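Deacylase (Burkholderia multivorans, PDB 5THW) probably hydrolyses N-carbamoyl amino acids as a dinuclear zinc amidase of the peptidase M20 family, here with N-carbamoyl-beta-alanine bound. Local coordinates at residues E238-A246 with R257-V266. Residues are numbered along the deposited sequence; the frame is centred on the assembly and turned at random.
Sequences EITFTGQEA and RDALLGASRV
F241, on strand 238-242, meets V266 and A263 of helix 259-266 through the CD2 and CE2 atoms of its ring. CE2 lies 3.6 Å from V266 CG2, which comes in near the ring plane, at the edge, as does the backbone N of A263, 3.5 Å from F241 CD2. With CG anti to its own carbonyl carbon (chi1 -82°), the ring leans along the helix surface where G262, lacking a side chain, leaves room for it to come close to the main chain, F241 CE2 standing 3.5 Å from G262 C. One ring face is covered within the strand by CG2 of I239, 4.3 Å above its centre, and V327 of helix 313-334 also packs on F241. A helix laid at 144° to the strand beneath it, their axes 7.9 Å apart, is a worked example of the alpha/beta layering of the M20 dimerisation domain; the side of this helix turned from the strand packs on the second subunit, through L260 and S264 among others. Toward the start of the helix, the small A259 lies against the strand, its CB 4.1 Å from F241 CB. Just before it the backbones join: Q244 N donates to R257 O at 3.0 Å, nearly straight (161°), in the carbonyl plane and on a lone pair. One water also links Q244 O to R257 N. The R257 chain, bent at chi3, folds back so that one guanidinium face lies over the G243-Q244 peptide, turned steeply against the side-chain amide of Q244, while NH1 is hydrogen-bonded to the carbonyl oxygen of G335.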
loop_
_atom_site.group_PDB
_atom_site.type_symbol
_atom_site.label_atom_id
_atom_site.label_comp_id
_atom_site.label_asym_id
_atom_site.label_seq_id
_atom_site.Cartn_x
_atom_site.Cartn_y
_atom_site.Cartn_z
ATOM N N GLU A 238 -3.736 -8.643 13.692
ATOM C CA GLU A 238 -3.697 -8.529 12.243
ATOM C C GLU A 238 -5.139 -8.502 11.782
ATOM O O GLU A 238 -5.915 -9.405 12.119
ATOM C CB GLU A 238 -2.925 -9.683 11.595
ATOM C CG GLU A 238 -1.412 -9.589 11.771
ATOM C CD GLU A 238 -0.664 -10.722 11.073
ATOM O OE1 GLU A 238 0.589 -10.681 11.025
ATOM O OE2 GLU A 238 -1.337 -11.648 10.567
ATOM N N ILE A 239 -5.506 -7.456 11.055
ATOM C CA ILE A 239 -6.865 -7.279 10.562
ATOM C C ILE A 239 -6.819 -7.181 9.048
ATOM O O ILE A 239 -5.945 -6.518 8.479
ATOM C CB ILE A 239 -7.550 -6.034 11.167
ATOM C CG1 ILE A 239 -7.639 -6.158 12.689
ATOM C CG2 ILE A 239 -8.937 -5.816 10.555
ATOM C CD1 ILE A 239 -8.211 -4.931 13.366
ATOM N N THR A 240 -7.756 -7.854 8.398
ATOM C CA THR A 240 -7.967 -7.704 6.967
ATOM C C THR A 240 -9.424 -7.327 6.764
ATOM O O THR A 240 -10.322 -8.058 7.198
ATOM C CB THR A 240 -7.633 -8.991 6.206
ATOM O OG1 THR A 240 -6.237 -9.295 6.350
ATOM C CG2 THR A 240 -7.949 -8.819 4.718
ATOM N N PHE A 241 -9.653 -6.184 6.127
ATOM C CA PHE A 241 -10.973 -5.789 5.662
ATOM C C PHE A 241 -11.083 -6.154 4.194
ATOM O O PHE A 241 -10.140 -5.947 3.425
ATOM C CB PHE A 241 -11.218 -4.285 5.839
ATOM C CG PHE A 241 -11.651 -3.896 7.219
ATOM C CD1 PHE A 241 -12.410 -4.759 7.992
ATOM C CD2 PHE A 241 -11.300 -2.660 7.747
ATOM C CE1 PHE A 241 -12.804 -4.401 9.266
ATOM C CE2 PHE A 241 -11.701 -2.295 9.022
ATOM C CZ PHE A 241 -12.454 -3.165 9.779
ATOM N N THR A 242 -12.226 -6.712 3.814
ATOM C CA THR A 242 -12.508 -7.027 2.422
ATOM C C THR A 242 -13.764 -6.277 2.003
ATOM O O THR A 242 -14.832 -6.448 2.606
ATOM C CB THR A 242 -12.664 -8.534 2.212
ATOM O OG1 THR A 242 -11.496 -9.198 2.702
ATOM C CG2 THR A 242 -12.806 -8.849 0.730
ATOM N N GLY A 243 -13.635 -5.445 0.976
ATOM C CA GLY A 243 -14.785 -4.770 0.425
ATOM C C GLY A 243 -15.031 -5.187 -1.006
ATOM O O GLY A 243 -15.027 -6.380 -1.326
ATOM N N GLN A 244 -15.216 -4.212 -1.886
ATOM C CA GLN A 244 -15.422 -4.478 -3.299
ATOM C C GLN A 244 -14.528 -3.527 -4.069
ATOM O O GLN A 244 -14.700 -2.306 -3.992
ATOM C CB GLN A 244 -16.894 -4.286 -3.695
ATOM C CG GLN A 244 -17.214 -4.634 -5.149
ATOM C CD GLN A 244 -16.604 -5.956 -5.589
ATOM O OE1 GLN A 244 -17.028 -7.031 -5.155
ATOM N NE2 GLN A 244 -15.596 -5.881 -6.452
ATOM N N GLU A 245 -13.559 -4.091 -4.777
ATOM C CA GLU A 245 -12.702 -3.310 -5.650
ATOM C C GLU A 245 -13.472 -2.892 -6.897
ATOM O O GLU A 245 -14.139 -3.715 -7.531
ATOM C CB GLU A 245 -11.467 -4.136 -5.996
ATOM C CG GLU A 245 -10.780 -3.819 -7.292
ATOM C CD GLU A 245 -9.660 -4.804 -7.562
ATOM O OE1 GLU A 245 -9.580 -5.799 -6.813
ATOM O OE2 GLU A 245 -8.871 -4.593 -8.508
ATOM N N ALA A 246 -13.410 -1.605 -7.230
ATOM C CA ALA A 246 -14.149 -1.077 -8.368
ATOM C C ALA A 246 -13.511 0.237 -8.792
ATOM O O ALA A 246 -12.760 0.853 -8.033
ATOM C CB ALA A 246 -15.632 -0.874 -8.035
ATOM N N ARG A 257 -18.048 -0.265 -1.173
ATOM C CA ARG A 257 -17.567 -0.983 0.014
ATOM C C ARG A 257 -16.045 -0.789 0.037
ATOM O O ARG A 257 -15.277 -1.682 -0.337
ATOM C CB ARG A 257 -17.973 -2.471 -0.009
ATOM C CG ARG A 257 -19.470 -2.687 -0.164
ATOM C CD ARG A 257 -19.932 -4.068 0.278
ATOM N NE ARG A 257 -19.526 -5.135 -0.632
ATOM C CZ ARG A 257 -18.744 -6.161 -0.298
ATOM N NH1 ARG A 257 -18.275 -6.277 0.938
ATOM N NH2 ARG A 257 -18.440 -7.084 -1.206
ATOM N N ASP A 258 -15.627 0.396 0.479
ATOM C CA ASP A 258 -14.228 0.824 0.477
ATOM C C ASP A 258 -13.508 0.234 1.691
ATOM O O ASP A 258 -13.820 0.576 2.835
ATOM C CB ASP A 258 -14.165 2.350 0.481
ATOM C CG ASP A 258 -12.762 2.891 0.250
ATOM O OD1 ASP A 258 -12.647 3.916 -0.453
ATOM O OD2 ASP A 258 -11.778 2.291 0.741
ATOM N N ALA A 259 -12.537 -0.657 1.453
ATOM C CA ALA A 259 -11.835 -1.287 2.566
ATOM C C ALA A 259 -10.847 -0.330 3.228
ATOM O O ALA A 259 -10.570 -0.456 4.428
ATOM C CB ALA A 259 -11.117 -2.554 2.093
ATOM N N LEU A 260 -10.308 0.629 2.472
ATOM C CA LEU A 260 -9.397 1.604 3.065
ATOM C C LEU A 260 -10.148 2.634 3.901
ATOM O O LEU A 260 -9.589 3.178 4.859
ATOM C CB LEU A 260 -8.553 2.286 1.981
ATOM C CG LEU A 260 -7.566 3.337 2.509
ATOM C CD1 LEU A 260 -6.627 2.712 3.534
ATOM C CD2 LEU A 260 -6.779 3.975 1.369
ATOM N N LEU A 261 -11.395 2.942 3.534
ATOM C CA LEU A 261 -12.231 3.759 4.408
ATOM C C LEU A 261 -12.413 3.087 5.766
ATOM O O LEU A 261 -12.320 3.745 6.810
ATOM C CB LEU A 261 -13.581 4.025 3.750
ATOM C CG LEU A 261 -14.496 4.920 4.573
ATOM C CD1 LEU A 261 -13.863 6.298 4.701
ATOM C CD2 LEU A 261 -15.878 4.993 3.954
ATOM N N GLY A 262 -12.659 1.771 5.768
ATOM C CA GLY A 262 -12.757 1.035 7.021
ATOM C C GLY A 262 -11.456 1.028 7.808
ATOM O O GLY A 262 -11.445 1.290 9.016
ATOM N N ALA A 263 -10.347 0.693 7.141
ATOM C CA ALA A 263 -9.052 0.665 7.821
ATOM C C ALA A 263 -8.663 2.044 8.340
ATOM O O ALA A 263 -8.079 2.168 9.424
ATOM C CB ALA A 263 -7.969 0.126 6.883
ATOM N N SER A 264 -8.981 3.094 7.585
ATOM C CA SER A 264 -8.658 4.440 8.039
ATOM C C SER A 264 -9.379 4.762 9.336
ATOM O O SER A 264 -8.788 5.330 10.264
ATOM C CB SER A 264 -9.021 5.452 6.958
ATOM O OG SER A 264 -8.263 5.205 5.790
ATOM N N ARG A 265 -10.646 4.359 9.438
ATOM C CA ARG A 265 -11.410 4.616 10.651
ATOM C C ARG A 265 -10.924 3.760 11.813
ATOM O O ARG A 265 -11.022 4.176 12.971
ATOM C CB ARG A 265 -12.898 4.387 10.389
ATOM C CG ARG A 265 -13.529 5.463 9.523
ATOM C CD ARG A 265 -14.963 5.120 9.156
ATOM N NE ARG A 265 -15.570 6.182 8.362
ATOM C CZ ARG A 265 -16.716 6.064 7.700
ATOM N NH1 ARG A 265 -17.392 4.922 7.728
ATOM N NH2 ARG A 265 -17.183 7.094 7.007
ATOM N N VAL A 266 -10.396 2.566 11.539
ATOM C CA VAL A 266 -9.837 1.787 12.634
ATOM C C VAL A 266 -8.543 2.423 13.134
ATOM O O VAL A 266 -8.274 2.435 14.338
ATOM C CB VAL A 266 -9.651 0.317 12.214
ATOM C CG1 VAL A 266 -8.959 -0.468 13.316
ATOM C CG2 VAL A 266 -11.013 -0.310 11.924
HETATM O O HOH W 1 -16.600 -0.482 -3.419
#